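Local coordinates for catechol 2,3-dioxygenase (Pseudomonas sp., PDB 3HPV), which probably catalyses the iron(II)-dependent extradiol ring cleavage of catechol by dioxygen, giving (2Z,4E)-2-hydroxy-6-oxohexa-2,4-dienoate, at residues 14-19 with 262-267; 71-76 with 118-123; 89-94 with 166-171; 154-159 with 214-219. One frame throughout, in Å; residues are numbered along the deposited sequence.

Contact 1: 14-19 with 262-267; sequences VRVLNL and SGNRFE. With FE2 (Fe (II) ion), chain E.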
loop_
_atom_site.group_PDB
_atom_site.type_symbol
_atom_site.label_atom_id
_atom_site.label_comp_id
_atom_site.label_asym_id
_atom_site.label_seq_id
_atom_site.Cartn_x
_atom_site.Cartn_y
_atom_site.Cartn_z
ATOM N N VAL A 14 -7.134 6.363 -30.962
ATOM C CA VAL A 14 -8.427 5.760 -30.700
ATOM C C VAL A 14 -9.562 6.641 -31.191
ATOM O O VAL A 14 -9.462 7.880 -31.171
ATOM C CB VAL A 14 -8.540 5.494 -29.177
ATOM C CG1 VAL A 14 -9.897 4.975 -28.816
ATOM C CG2 VAL A 14 -7.454 4.480 -28.760
ATOM N N ARG A 15 -10.642 5.988 -31.611
ATOM C CA ARG A 15 -11.800 6.670 -32.159
ATOM C C ARG A 15 -12.888 6.961 -31.146
ATOM O O ARG A 15 -13.405 6.038 -30.534
ATOM C CB ARG A 15 -12.397 5.836 -33.292
ATOM C CG ARG A 15 -11.527 5.714 -34.558
ATOM C CD ARG A 15 -12.328 5.124 -35.749
ATOM N NE ARG A 15 -12.731 3.733 -35.551
ATOM C CZ ARG A 15 -11.883 2.707 -35.564
ATOM N NH1 ARG A 15 -10.591 2.922 -35.768
ATOM N NH2 ARG A 15 -12.317 1.468 -35.368
ATOM N N VAL A 16 -13.229 8.239 -30.961
ATOM C CA VAL A 16 -14.300 8.594 -30.036
ATOM C C VAL A 16 -15.523 9.094 -30.796
ATOM O O VAL A 16 -15.406 9.854 -31.767
ATOM C CB VAL A 16 -13.902 9.687 -29.012
ATOM C CG1 VAL A 16 -12.808 9.161 -28.093
ATOM C CG2 VAL A 16 -13.454 10.952 -29.730
ATOM N N LEU A 17 -16.694 8.652 -30.334
ATOM C CA LEU A 17 -17.972 9.026 -30.927
ATOM C C LEU A 17 -18.287 10.508 -30.726
ATOM O O LEU A 17 -19.105 11.072 -31.445
ATOM C CB LEU A 17 -19.087 8.160 -30.336
ATOM C CG LEU A 17 -19.464 6.830 -31.004
ATOM C CD1 LEU A 17 -18.339 6.303 -31.886
ATOM C CD2 LEU A 17 -19.840 5.826 -29.910
ATOM N N ASN A 18 -17.638 11.138 -29.755
ATOM C CA ASN A 18 -17.863 12.554 -29.502
ATOM C C ASN A 18 -16.623 13.200 -28.919
ATOM O O ASN A 18 -16.300 13.006 -27.744
ATOM C CB ASN A 18 -19.040 12.763 -28.553
ATOM C CG ASN A 18 -19.375 14.227 -28.380
ATOM O OD1 ASN A 18 -18.724 14.948 -27.622
ATOM N ND2 ASN A 18 -20.381 14.684 -29.107
ATOM N N LEU A 19 -15.953 13.988 -29.755
ATOM C CA LEU A 19 -14.713 14.671 -29.410
ATOM C C LEU A 19 -14.698 15.523 -28.134
ATOM O O LEU A 19 -13.713 15.514 -27.394
ATOM C CB LEU A 19 -14.262 15.507 -30.616
ATOM C CG LEU A 19 -12.867 16.149 -30.684
ATOM C CD1 LEU A 19 -12.850 17.426 -29.868
ATOM C CD2 LEU A 19 -11.797 15.161 -30.206
ATOM N N SER A 262 -17.137 6.537 -25.249
ATOM C CA SER A 262 -17.464 6.069 -26.604
ATOM C C SER A 262 -17.546 4.552 -26.726
ATOM O O SER A 262 -18.006 4.033 -27.739
ATOM C CB SER A 262 -16.422 6.570 -27.625
ATOM O OG SER A 262 -16.224 7.980 -27.541
ATOM N N GLY A 263 -17.091 3.837 -25.707
ATOM C CA GLY A 263 -17.120 2.385 -25.767
ATOM C C GLY A 263 -15.726 1.788 -25.870
ATOM O O GLY A 263 -15.558 0.587 -26.060
ATOM N N ASN A 264 -14.710 2.626 -25.744
ATOM C CA ASN A 264 -13.347 2.135 -25.807
ATOM C C ASN A 264 -12.901 1.677 -24.422
ATOM O O ASN A 264 -12.783 2.474 -23.505
ATOM C CB ASN A 264 -12.406 3.233 -26.318
ATOM C CG ASN A 264 -12.651 3.583 -27.781
ATOM O OD1 ASN A 264 -12.724 4.745 -28.138
ATOM N ND2 ASN A 264 -12.762 2.576 -28.623
ATOM N N ARG A 265 -12.664 0.384 -24.262
ATOM C CA ARG A 265 -12.203 -0.120 -22.978
ATOM C C ARG A 265 -10.766 0.285 -22.736
ATOM O O ARG A 265 -9.950 0.315 -23.675
ATOM C CB ARG A 265 -12.254 -1.647 -22.925
ATOM C CG ARG A 265 -11.418 -2.184 -21.792
ATOM C CD ARG A 265 -11.425 -3.679 -21.685
ATOM N NE ARG A 265 -12.773 -4.225 -21.553
ATOM C CZ ARG A 265 -13.461 -4.732 -22.569
ATOM N NH1 ARG A 265 -12.919 -4.760 -23.789
ATOM N NH2 ARG A 265 -14.680 -5.216 -22.367
ATOM N N PHE A 266 -10.456 0.608 -21.489
ATOM C CA PHE A 266 -9.080 0.928 -21.106
ATOM C C PHE A 266 -8.733 0.219 -19.805
ATOM O O PHE A 266 -9.611 -0.294 -19.119
ATOM C CB PHE A 266 -8.842 2.451 -21.015
ATOM C CG PHE A 266 -9.620 3.149 -19.941
ATOM C CD1 PHE A 266 -9.039 3.401 -18.691
ATOM C CD2 PHE A 266 -10.924 3.574 -20.180
ATOM C CE1 PHE A 266 -9.759 4.071 -17.680
ATOM C CE2 PHE A 266 -11.656 4.244 -19.186
ATOM C CZ PHE A 266 -11.074 4.496 -17.929
ATOM N N GLU A 267 -7.447 0.149 -19.482
ATOM C CA GLU A 267 -7.013 -0.529 -18.263
ATOM C C GLU A 267 -6.059 0.289 -17.430
ATOM O O GLU A 267 -5.136 0.902 -17.955
ATOM C CB GLU A 267 -6.350 -1.872 -18.599
ATOM C CG GLU A 267 -5.282 -2.310 -17.615
ATOM C CD GLU A 267 -4.688 -3.688 -17.933
ATOM O OE1 GLU A 267 -4.023 -3.829 -18.988
ATOM O OE2 GLU A 267 -4.886 -4.633 -17.132
HETATM FE FE FE2 E . -3.726 -5.398 -20.227
#
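Leu17 and Ser262 bring the two backbones together, their CA atoms 5.3 Å apart, where strand 9-16 has just ended and the turn leading into strand 265-270 passes by. In this extradiol dioxygenase the contact joins the N-terminal and C-terminal domains, both built on the vicinal oxygen chelate (VOC) fold. Across the gap Leu17 N donates to Ser262 OG over 2.9 Å, noticeably bent at 141°. The serine hydroxyl reaches this N-H because it stands beside its own backbone N (chi1 -52°), and it also presses on Val16, 3.2 Å from CB. Leu17 lies at the exposed margin, its CD2 3.4 Å from Ser262 O. Further in, Val14 and Asn264 run alongside one another, pointing opposite ways, with Val14 CG1 3.9 Å from Asn264 CB. Asn18 turns away to cap Glu21 N at the start of helix 19-30. At the far end of 262-267, the extended Glu267 side chain binds iron, OE1 lying 2.0 Å from the metal.

Contact 2: 71-76 with 118-123; sequences FKVLDK and IELYAE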
loop_
_atom_site.group_PDB
_atom_site.type_symbol
_atom_site.label_atom_id
_atom_site.label_comp_id
_atom_site.label_asym_id
_atom_site.label_seq_id
_atom_site.Cartn_x
_atom_site.Cartn_y
_atom_site.Cartn_z
ATOM N N PHE A 71 4.900 2.021 -32.029
ATOM C CA PHE A 71 6.060 1.794 -31.178
ATOM C C PHE A 71 7.176 2.782 -31.545
ATOM O O PHE A 71 7.313 3.170 -32.701
ATOM C CB PHE A 71 6.568 0.370 -31.392
ATOM C CG PHE A 71 5.611 -0.696 -30.941
ATOM C CD1 PHE A 71 5.556 -1.075 -29.604
ATOM C CD2 PHE A 71 4.782 -1.344 -31.860
ATOM C CE1 PHE A 71 4.691 -2.097 -29.176
ATOM C CE2 PHE A 71 3.908 -2.369 -31.452
ATOM C CZ PHE A 71 3.865 -2.747 -30.106
ATOM N N LYS A 72 7.966 3.199 -30.568
ATOM C CA LYS A 72 9.060 4.117 -30.829
ATOM C C LYS A 72 10.242 3.188 -30.969
ATOM O O LYS A 72 10.345 2.213 -30.224
ATOM C CB LYS A 72 9.288 5.055 -29.636
ATOM C CG LYS A 72 10.037 6.379 -29.944
ATOM C CD LYS A 72 11.556 6.245 -29.940
ATOM C CE LYS A 72 12.267 7.606 -30.155
ATOM N NZ LYS A 72 11.972 8.638 -29.096
ATOM N N VAL A 73 11.107 3.475 -31.939
ATOM C CA VAL A 73 12.297 2.671 -32.181
ATOM C C VAL A 73 13.511 3.509 -31.844
ATOM O O VAL A 73 13.458 4.729 -31.914
ATOM C CB VAL A 73 12.341 2.195 -33.639
ATOM C CG1 VAL A 73 11.043 1.440 -33.939
ATOM C CG2 VAL A 73 12.503 3.394 -34.593
ATOM N N LEU A 74 14.597 2.842 -31.485
ATOM C CA LEU A 74 15.841 3.494 -31.069
ATOM C C LEU A 74 16.352 4.726 -31.808
ATOM O O LEU A 74 16.801 5.686 -31.168
ATOM C CB LEU A 74 16.986 2.475 -31.044
ATOM C CG LEU A 74 18.326 3.021 -30.520
ATOM C CD1 LEU A 74 18.218 3.245 -29.009
ATOM C CD2 LEU A 74 19.443 2.048 -30.796
ATOM N N ASP A 75 16.320 4.668 -33.140
ATOM C CA ASP A 75 16.851 5.734 -33.992
ATOM C C ASP A 75 16.471 5.567 -35.454
ATOM O O ASP A 75 15.972 4.519 -35.871
ATOM C CB ASP A 75 18.385 5.775 -33.917
ATOM C CG ASP A 75 19.020 4.416 -34.205
ATOM O OD1 ASP A 75 18.580 3.748 -35.172
ATOM O OD2 ASP A 75 19.960 4.013 -33.472
ATOM N N LYS A 76 16.753 6.610 -36.227
ATOM C CA LYS A 76 16.465 6.649 -37.655
ATOM C C LYS A 76 16.995 5.427 -38.399
ATOM O O LYS A 76 16.304 4.866 -39.245
ATOM C CB LYS A 76 17.063 7.929 -38.249
ATOM C CG LYS A 76 16.041 8.869 -38.838
ATOM C CD LYS A 76 16.531 10.300 -38.808
ATOM C CE LYS A 76 15.613 11.193 -39.630
ATOM N NZ LYS A 76 15.928 12.630 -39.411
ATOM N N ILE A 118 -0.152 -1.308 -37.398
ATOM C CA ILE A 118 0.926 -1.012 -36.449
ATOM C C ILE A 118 1.884 -0.033 -37.124
ATOM O O ILE A 118 2.044 -0.063 -38.339
ATOM C CB ILE A 118 1.704 -2.296 -36.055
ATOM C CG1 ILE A 118 0.736 -3.338 -35.475
ATOM C CG2 ILE A 118 2.790 -1.962 -35.044
ATOM C CD1 ILE A 118 0.046 -2.911 -34.184
ATOM N N GLU A 119 2.506 0.827 -36.324
ATOM C CA GLU A 119 3.425 1.843 -36.807
ATOM C C GLU A 119 4.699 1.872 -36.005
ATOM O O GLU A 119 4.690 1.597 -34.807
ATOM C CB GLU A 119 2.853 3.242 -36.654
ATOM C CG GLU A 119 1.538 3.471 -37.270
ATOM C CD GLU A 119 1.304 4.953 -37.472
ATOM O OE1 GLU A 119 1.758 5.753 -36.619
ATOM O OE2 GLU A 119 0.675 5.303 -38.490
ATOM N N LEU A 120 5.769 2.294 -36.670
ATOM C CA LEU A 120 7.084 2.410 -36.069
ATOM C C LEU A 120 7.618 3.804 -36.386
ATOM O O LEU A 120 7.530 4.249 -37.535
ATOM C CB LEU A 120 8.027 1.364 -36.672
ATOM C CG LEU A 120 8.342 0.005 -36.023
ATOM C CD1 LEU A 120 7.156 -0.559 -35.281
ATOM C CD2 LEU A 120 8.823 -0.962 -37.112
ATOM N N TYR A 121 8.151 4.499 -35.378
ATOM C CA TYR A 121 8.756 5.814 -35.575
ATOM C C TYR A 121 9.999 5.950 -34.697
ATOM O O TYR A 121 10.138 5.261 -33.686
ATOM C CB TYR A 121 7.775 6.941 -35.252
ATOM C CG TYR A 121 7.300 6.982 -33.820
ATOM C CD1 TYR A 121 6.242 6.180 -33.396
ATOM C CD2 TYR A 121 7.885 7.860 -32.896
ATOM C CE1 TYR A 121 5.760 6.256 -32.077
ATOM C CE2 TYR A 121 7.418 7.947 -31.592
ATOM C CZ TYR A 121 6.349 7.146 -31.184
ATOM O OH TYR A 121 5.840 7.255 -29.907
ATOM N N ALA A 122 10.909 6.834 -35.103
ATOM C CA ALA A 122 12.149 7.083 -34.368
ATOM C C ALA A 122 12.142 8.454 -33.697
ATOM O O ALA A 122 12.829 8.671 -32.703
ATOM C CB ALA A 122 13.350 6.997 -35.319
ATOM N N GLU A 123 11.367 9.383 -34.247
ATOM C CA GLU A 123 11.336 10.722 -33.688
ATOM C C GLU A 123 9.993 11.260 -33.262
ATOM O O GLU A 123 8.988 11.164 -33.977
ATOM C CB GLU A 123 11.955 11.709 -34.678
ATOM C CG GLU A 123 13.399 11.414 -35.020
ATOM C CD GLU A 123 13.903 12.252 -36.179
ATOM O OE1 GLU A 123 14.068 13.479 -36.006
ATOM O OE2 GLU A 123 14.128 11.677 -37.265
#
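Phe71, Tyr121 and Val73 carry the backbone ladder between two parallel strands whose axes make an angle of 29°. Phe71 N donates to Glu119 O (2.8 Å), Tyr121 N to Phe71 O (3.1 Å) and Val73 N to Tyr121 O (2.7 Å), all fairly straight. On one face of the sheet the Tyr121 ring turns back over the neighbouring strand: with CG between its backbone N and carbonyl carbon (chi1 62°), the ring sits under Lys72, whose CA lies 4.0 Å from the ring centroid, almost on the normal, in a CH-pi contact. His11 stacks on the same ring, while the Lys72 ammonium runs on to Asp278 of the second subunit. Strands 65-73 and 117-121, with helix 76-89 and strands 94-96 and 107-111 between them in sequence, follow the βαβββ order of the VOC fold, in which first and last strands lie side by side. Apolar contacts fill the Phe71-Leu120 face: Ile118 CG2 meets the Phe71 ring edge in plane, 3.8 Å from CE2, and Val73 lies across Leu120, CG1 to CG 3.7 Å. Leu79 and Leu82 of helix 76-89 pack against both Val73 and Leu120. Beyond the strand ends, Lys76 NZ forms a salt bridge of 3.0 Å with Glu123 OE2, an atom placed with less certainty.

Contact 3: 89-94 with 166-171; sequences YGLTTT and QKIFTE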
loop_
_atom_site.group_PDB
_atom_site.type_symbol
_atom_site.label_atom_id
_atom_site.label_comp_id
_atom_site.label_asym_id
_atom_site.label_seq_id
_atom_site.Cartn_x
_atom_site.Cartn_y
_atom_site.Cartn_z
ATOM N N TYR A 89 10.237 -9.759 -45.179
ATOM C CA TYR A 89 9.437 -10.832 -44.609
ATOM C C TYR A 89 8.179 -11.033 -45.460
ATOM O O TYR A 89 7.627 -12.142 -45.530
ATOM C CB TYR A 89 9.038 -10.501 -43.170
ATOM C CG TYR A 89 8.237 -11.588 -42.474
ATOM C CD1 TYR A 89 8.873 -12.618 -41.766
ATOM C CD2 TYR A 89 6.839 -11.574 -42.500
ATOM C CE1 TYR A 89 8.132 -13.604 -41.098
ATOM C CE2 TYR A 89 6.087 -12.554 -41.837
ATOM C CZ TYR A 89 6.741 -13.559 -41.141
ATOM O OH TYR A 89 5.993 -14.512 -40.493
ATOM N N GLY A 90 7.710 -9.960 -46.093
ATOM C CA GLY A 90 6.533 -10.084 -46.939
ATOM C C GLY A 90 5.419 -9.076 -46.731
ATOM O O GLY A 90 4.451 -9.039 -47.492
ATOM N N LEU A 91 5.550 -8.249 -45.706
ATOM C CA LEU A 91 4.519 -7.264 -45.409
ATOM C C LEU A 91 4.700 -6.036 -46.258
ATOM O O LEU A 91 5.817 -5.654 -46.543
ATOM C CB LEU A 91 4.587 -6.859 -43.933
ATOM C CG LEU A 91 4.112 -7.858 -42.882
ATOM C CD1 LEU A 91 4.654 -7.464 -41.520
ATOM C CD2 LEU A 91 2.602 -7.885 -42.872
ATOM N N THR A 92 3.613 -5.413 -46.666
ATOM C CA THR A 92 3.753 -4.207 -47.448
ATOM C C THR A 92 3.847 -3.091 -46.421
ATOM O O THR A 92 3.230 -3.156 -45.356
ATOM C CB THR A 92 2.561 -4.001 -48.421
ATOM O OG1 THR A 92 1.367 -3.721 -47.683
ATOM C CG2 THR A 92 2.345 -5.268 -49.258
ATOM N N THR A 93 4.634 -2.075 -46.739
ATOM C CA THR A 93 4.877 -0.966 -45.839
ATOM C C THR A 93 4.366 0.356 -46.390
ATOM O O THR A 93 4.460 0.611 -47.578
ATOM C CB THR A 93 6.404 -0.875 -45.579
ATOM O OG1 THR A 93 6.798 -1.902 -44.656
ATOM C CG2 THR A 93 6.795 0.485 -45.052
ATOM N N THR A 94 3.823 1.198 -45.523
ATOM C CA THR A 94 3.340 2.516 -45.933
ATOM C C THR A 94 4.214 3.488 -45.194
ATOM O O THR A 94 4.595 3.237 -44.061
ATOM C CB THR A 94 1.901 2.783 -45.482
ATOM O OG1 THR A 94 1.079 1.675 -45.848
ATOM C CG2 THR A 94 1.353 4.072 -46.132
ATOM N N GLN A 166 2.399 -13.529 -34.272
ATOM C CA GLN A 166 3.495 -13.888 -33.383
ATOM C C GLN A 166 4.794 -13.946 -34.177
ATOM O O GLN A 166 5.793 -13.334 -33.801
ATOM C CB GLN A 166 3.246 -15.250 -32.720
ATOM C CG GLN A 166 4.343 -15.625 -31.728
ATOM C CD GLN A 166 4.144 -16.980 -31.098
ATOM O OE1 GLN A 166 3.012 -17.426 -30.897
ATOM N NE2 GLN A 166 5.253 -17.648 -30.765
ATOM N N LYS A 167 4.779 -14.693 -35.279
ATOM C CA LYS A 167 5.960 -14.827 -36.117
ATOM C C LYS A 167 6.483 -13.438 -36.468
ATOM O O LYS A 167 7.659 -13.132 -36.274
ATOM C CB LYS A 167 5.618 -15.594 -37.394
ATOM C CG LYS A 167 6.311 -16.939 -37.515
ATOM C CD LYS A 167 7.162 -17.026 -38.796
ATOM C CE LYS A 167 6.386 -17.542 -39.998
ATOM N NZ LYS A 167 7.177 -17.310 -41.255
ATOM N N ILE A 168 5.599 -12.595 -36.980
ATOM C CA ILE A 168 5.999 -11.251 -37.348
ATOM C C ILE A 168 6.697 -10.511 -36.200
ATOM O O ILE A 168 7.798 -9.984 -36.372
ATOM C CB ILE A 168 4.798 -10.455 -37.813
ATOM C CG1 ILE A 168 4.238 -11.108 -39.074
ATOM C CG2 ILE A 168 5.196 -8.980 -38.055
ATOM C CD1 ILE A 168 2.988 -10.465 -39.610
ATOM N N PHE A 169 6.068 -10.484 -35.029
ATOM C CA PHE A 169 6.651 -9.790 -33.886
ATOM C C PHE A 169 7.943 -10.359 -33.320
ATOM O O PHE A 169 8.774 -9.587 -32.864
ATOM C CB PHE A 169 5.634 -9.663 -32.750
ATOM C CG PHE A 169 4.685 -8.525 -32.934
ATOM C CD1 PHE A 169 3.541 -8.670 -33.706
ATOM C CD2 PHE A 169 4.961 -7.291 -32.377
ATOM C CE1 PHE A 169 2.686 -7.591 -33.920
ATOM C CE2 PHE A 169 4.106 -6.204 -32.595
ATOM C CZ PHE A 169 2.979 -6.361 -33.360
ATOM N N THR A 170 8.109 -11.688 -33.329
ATOM C CA THR A 170 9.327 -12.298 -32.798
ATOM C C THR A 170 10.485 -12.366 -33.806
ATOM O O THR A 170 11.607 -11.999 -33.489
ATOM C CB THR A 170 9.054 -13.730 -32.265
ATOM O OG1 THR A 170 8.440 -14.525 -33.290
ATOM C CG2 THR A 170 8.136 -13.682 -31.059
ATOM N N GLU A 171 10.203 -12.805 -35.024
ATOM C CA GLU A 171 11.230 -12.953 -36.056
ATOM C C GLU A 171 11.692 -11.680 -36.751
ATOM O O GLU A 171 12.854 -11.576 -37.153
ATOM C CB GLU A 171 10.755 -13.959 -37.106
ATOM C CG GLU A 171 10.371 -15.286 -36.492
ATOM C CD GLU A 171 9.958 -16.302 -37.513
ATOM O OE1 GLU A 171 9.373 -17.334 -37.117
ATOM O OE2 GLU A 171 10.225 -16.081 -38.712
#
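Tyr89 reaches across to helix 162-172 and lies crosswise to Ile168, with Tyr89 CE2 3.6 Å from Ile168 CG1. With CG anti to the backbone N (chi1 -178°), the phenol is carried outward from the end of helix 76-89 and its hydroxyl comes up beside Lys167. That lysine curls beside the oxygen, NZ 3.1 Å from Tyr89 OH, though its mid-chain placement is doubtful. At the ring's edge, near its plane, Glu171 OE2 stands 4.0 Å from Tyr89 CE1; the rotation of the carboxylate is doubtful. Leu91 adds a second apolar contact: it and Ile168 point tip to tip, CD1 to CG2 3.8 Å, and Ile168 also rests on Leu112 and Pro113. Gly90, at positive phi, ends helix 76-89 in a Schellman motif and lets the chain turn between Tyr89 and Leu91. The result is a helix C-terminus and its following loop packed against the flank of a second helix, a surface contact between the two VOC-fold domains.

Contact 4: 154-159 with 214-219; sequences HCLLYG and LHHCSF. With FE2 (Fe (II) ion), chain E.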
loop_
_atom_site.group_PDB
_atom_site.type_symbol
_atom_site.label_atom_id
_atom_site.label_comp_id
_atom_site.label_asym_id
_atom_site.label_seq_id
_atom_site.Cartn_x
_atom_site.Cartn_y
_atom_site.Cartn_z
ATOM N N HIS A 154 0.629 -0.893 -22.854
ATOM C CA HIS A 154 0.424 -1.814 -23.958
ATOM C C HIS A 154 -1.022 -1.688 -24.398
ATOM O O HIS A 154 -1.714 -0.727 -24.054
ATOM C CB HIS A 154 0.685 -3.262 -23.504
ATOM C CG HIS A 154 -0.213 -3.719 -22.394
ATOM N ND1 HIS A 154 0.061 -3.474 -21.065
ATOM C CD2 HIS A 154 -1.414 -4.349 -22.417
ATOM C CE1 HIS A 154 -0.931 -3.930 -20.320
ATOM N NE2 HIS A 154 -1.838 -4.463 -21.114
ATOM N N CYS A 155 -1.458 -2.660 -25.181
ATOM C CA CYS A 155 -2.822 -2.745 -25.662
ATOM C C CYS A 155 -2.958 -4.228 -25.939
ATOM O O CYS A 155 -1.955 -4.932 -26.041
ATOM C CB CYS A 155 -3.042 -1.925 -26.948
ATOM S SG CYS A 155 -2.306 -2.603 -28.507
ATOM N N LEU A 156 -4.186 -4.719 -25.984
ATOM C CA LEU A 156 -4.418 -6.115 -26.301
ATOM C C LEU A 156 -5.367 -6.057 -27.496
ATOM O O LEU A 156 -6.312 -5.270 -27.515
ATOM C CB LEU A 156 -5.032 -6.879 -25.108
ATOM C CG LEU A 156 -5.253 -8.394 -25.380
ATOM C CD1 LEU A 156 -5.202 -9.225 -24.097
ATOM C CD2 LEU A 156 -6.590 -8.582 -26.058
ATOM N N LEU A 157 -5.094 -6.861 -28.512
ATOM C CA LEU A 157 -5.925 -6.832 -29.701
ATOM C C LEU A 157 -6.501 -8.195 -30.035
ATOM O O LEU A 157 -5.876 -9.229 -29.784
ATOM C CB LEU A 157 -5.125 -6.306 -30.913
ATOM C CG LEU A 157 -4.349 -4.965 -30.916
ATOM C CD1 LEU A 157 -5.168 -3.832 -30.262
ATOM C CD2 LEU A 157 -3.030 -5.165 -30.205
ATOM N N TYR A 158 -7.699 -8.172 -30.613
ATOM C CA TYR A 158 -8.424 -9.370 -31.020
ATOM C C TYR A 158 -8.313 -9.475 -32.543
ATOM O O TYR A 158 -8.696 -8.560 -33.261
ATOM C CB TYR A 158 -9.900 -9.259 -30.623
ATOM C CG TYR A 158 -10.227 -9.618 -29.183
ATOM C CD1 TYR A 158 -9.246 -10.104 -28.309
ATOM C CD2 TYR A 158 -11.543 -9.529 -28.715
ATOM C CE1 TYR A 158 -9.568 -10.501 -27.010
ATOM C CE2 TYR A 158 -11.875 -9.916 -27.424
ATOM C CZ TYR A 158 -10.890 -10.407 -26.573
ATOM O OH TYR A 158 -11.250 -10.837 -25.312
ATOM N N GLY A 159 -7.783 -10.590 -33.022
ATOM C CA GLY A 159 -7.630 -10.758 -34.451
ATOM C C GLY A 159 -7.558 -12.213 -34.854
ATOM O O GLY A 159 -7.225 -13.071 -34.031
ATOM N N LEU A 214 -10.110 -3.843 -31.030
ATOM C CA LEU A 214 -9.268 -3.368 -29.953
ATOM C C LEU A 214 -9.959 -3.836 -28.669
ATOM O O LEU A 214 -11.112 -3.478 -28.427
ATOM C CB LEU A 214 -9.180 -1.839 -29.982
ATOM C CG LEU A 214 -8.598 -1.012 -28.824
ATOM C CD1 LEU A 214 -9.725 -0.443 -28.026
ATOM C CD2 LEU A 214 -7.643 -1.838 -27.959
ATOM N N HIS A 215 -9.288 -4.668 -27.874
ATOM C CA HIS A 215 -9.871 -5.098 -26.597
ATOM C C HIS A 215 -9.676 -3.969 -25.572
ATOM O O HIS A 215 -10.596 -3.602 -24.833
ATOM C CB HIS A 215 -9.193 -6.360 -26.069
ATOM C CG HIS A 215 -9.773 -6.845 -24.776
ATOM N ND1 HIS A 215 -10.947 -7.564 -24.713
ATOM C CD2 HIS A 215 -9.372 -6.668 -23.498
ATOM C CE1 HIS A 215 -11.245 -7.809 -23.451
ATOM N NE2 HIS A 215 -10.304 -7.277 -22.694
ATOM N N HIS A 216 -8.462 -3.438 -25.508
ATOM C CA HIS A 216 -8.175 -2.334 -24.604
ATOM C C HIS A 216 -6.786 -1.784 -24.717
ATOM O O HIS A 216 -5.870 -2.445 -25.193
ATOM C CB HIS A 216 -8.383 -2.736 -23.136
ATOM C CG HIS A 216 -7.306 -3.613 -22.559
ATOM N ND1 HIS A 216 -7.298 -4.985 -22.703
ATOM C CD2 HIS A 216 -6.240 -3.316 -21.768
ATOM C CE1 HIS A 216 -6.283 -5.498 -22.021
ATOM N NE2 HIS A 216 -5.626 -4.506 -21.442
ATOM N N CYS A 217 -6.652 -0.544 -24.273
ATOM C CA CYS A 217 -5.369 0.107 -24.167
ATOM C C CYS A 217 -5.130 0.087 -22.645
ATOM O O CYS A 217 -6.089 0.079 -21.833
ATOM C CB CYS A 217 -5.423 1.533 -24.716
ATOM S SG CYS A 217 -5.426 1.580 -26.561
ATOM N N SER A 218 -3.866 0.078 -22.249
ATOM C CA SER A 218 -3.547 -0.004 -20.840
ATOM C C SER A 218 -2.562 1.030 -20.347
ATOM O O SER A 218 -1.596 1.369 -21.036
ATOM C CB SER A 218 -3.004 -1.414 -20.526
ATOM O OG SER A 218 -2.513 -1.497 -19.200
ATOM N N PHE A 219 -2.812 1.508 -19.129
ATOM C CA PHE A 219 -1.955 2.494 -18.486
ATOM C C PHE A 219 -1.526 2.008 -17.095
ATOM O O PHE A 219 -2.342 1.518 -16.298
ATOM C CB PHE A 219 -2.674 3.835 -18.364
ATOM C CG PHE A 219 -3.320 4.300 -19.637
ATOM C CD1 PHE A 219 -4.593 3.855 -19.988
ATOM C CD2 PHE A 219 -2.655 5.180 -20.486
ATOM C CE1 PHE A 219 -5.201 4.277 -21.183
ATOM C CE2 PHE A 219 -3.249 5.613 -21.694
ATOM C CZ PHE A 219 -4.526 5.155 -22.038
HETATM FE FE FE2 E . -3.726 -5.398 -20.227
#
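Ser218 lies over one face of the His154 imidazole, its CB 3.5 Å from the ring centroid. The His216 ring stands nearly upright to that of His154, planes 82° apart, with Leu156 CB packed obliquely against it and His215 CG in plane at its edge. Both imidazoles point at the same iron(II): His154 NE2 binds at 2.3 Å and His216 NE2 at 2.4 Å. Each has CG between backbone N and carbonyl carbon (chi1 60° and 75°), which helps bring both NE2 atoms to the metal. A second flat pair flanks them, where His215 CB sits over the centre of the Tyr158 ring, 4.3 Å from its centroid; the Tyr158 hydroxyl bonds to Asp294 O. The strands are antiparallel and slip by one residue in a classic beta bulge, with His215 and His216 both facing Leu156. Leu156 N donates to His216 O at 2.9 Å, while Leu156 O takes His215 N at 3.1 Å and, weakly, His216 N. On the other face of the sheet, Leu157 CD1 packs 3.9 Å from Leu214 CD2. Ser218 serves as a second-shell residue, its OG hydrogen-bonded to the iron-bound Glu267 OE1. With Glu267 from strand 265-270, the two histidines make the facial triad, two histidines and one carboxylate, of extradiol dioxygenases.

Overall arrangement
From the N terminus, residues 14-19 open the widest loop, closed at 262-267 by contact 1, and the other three contacts nest inside it. Contact 2 closes first, within the N-terminal sheet that also holds strand 9-16. Residues 89-94 lie inside that closure but pair with 166-171, so contact 3 crosses contact 2 and also crosses contact 4, which ties 154-159 to 214-219. Contacts 1 and 3, whose centres lie about 28 Å apart, join the two domains, while contacts 2 and 4 each pair two neighbouring strands inside one domain's sheet. Phe71 touches Phe169 between contacts 2 and 3. Contacts 1 and 4 share the iron, on neighbouring strands 265-270 and 213-220.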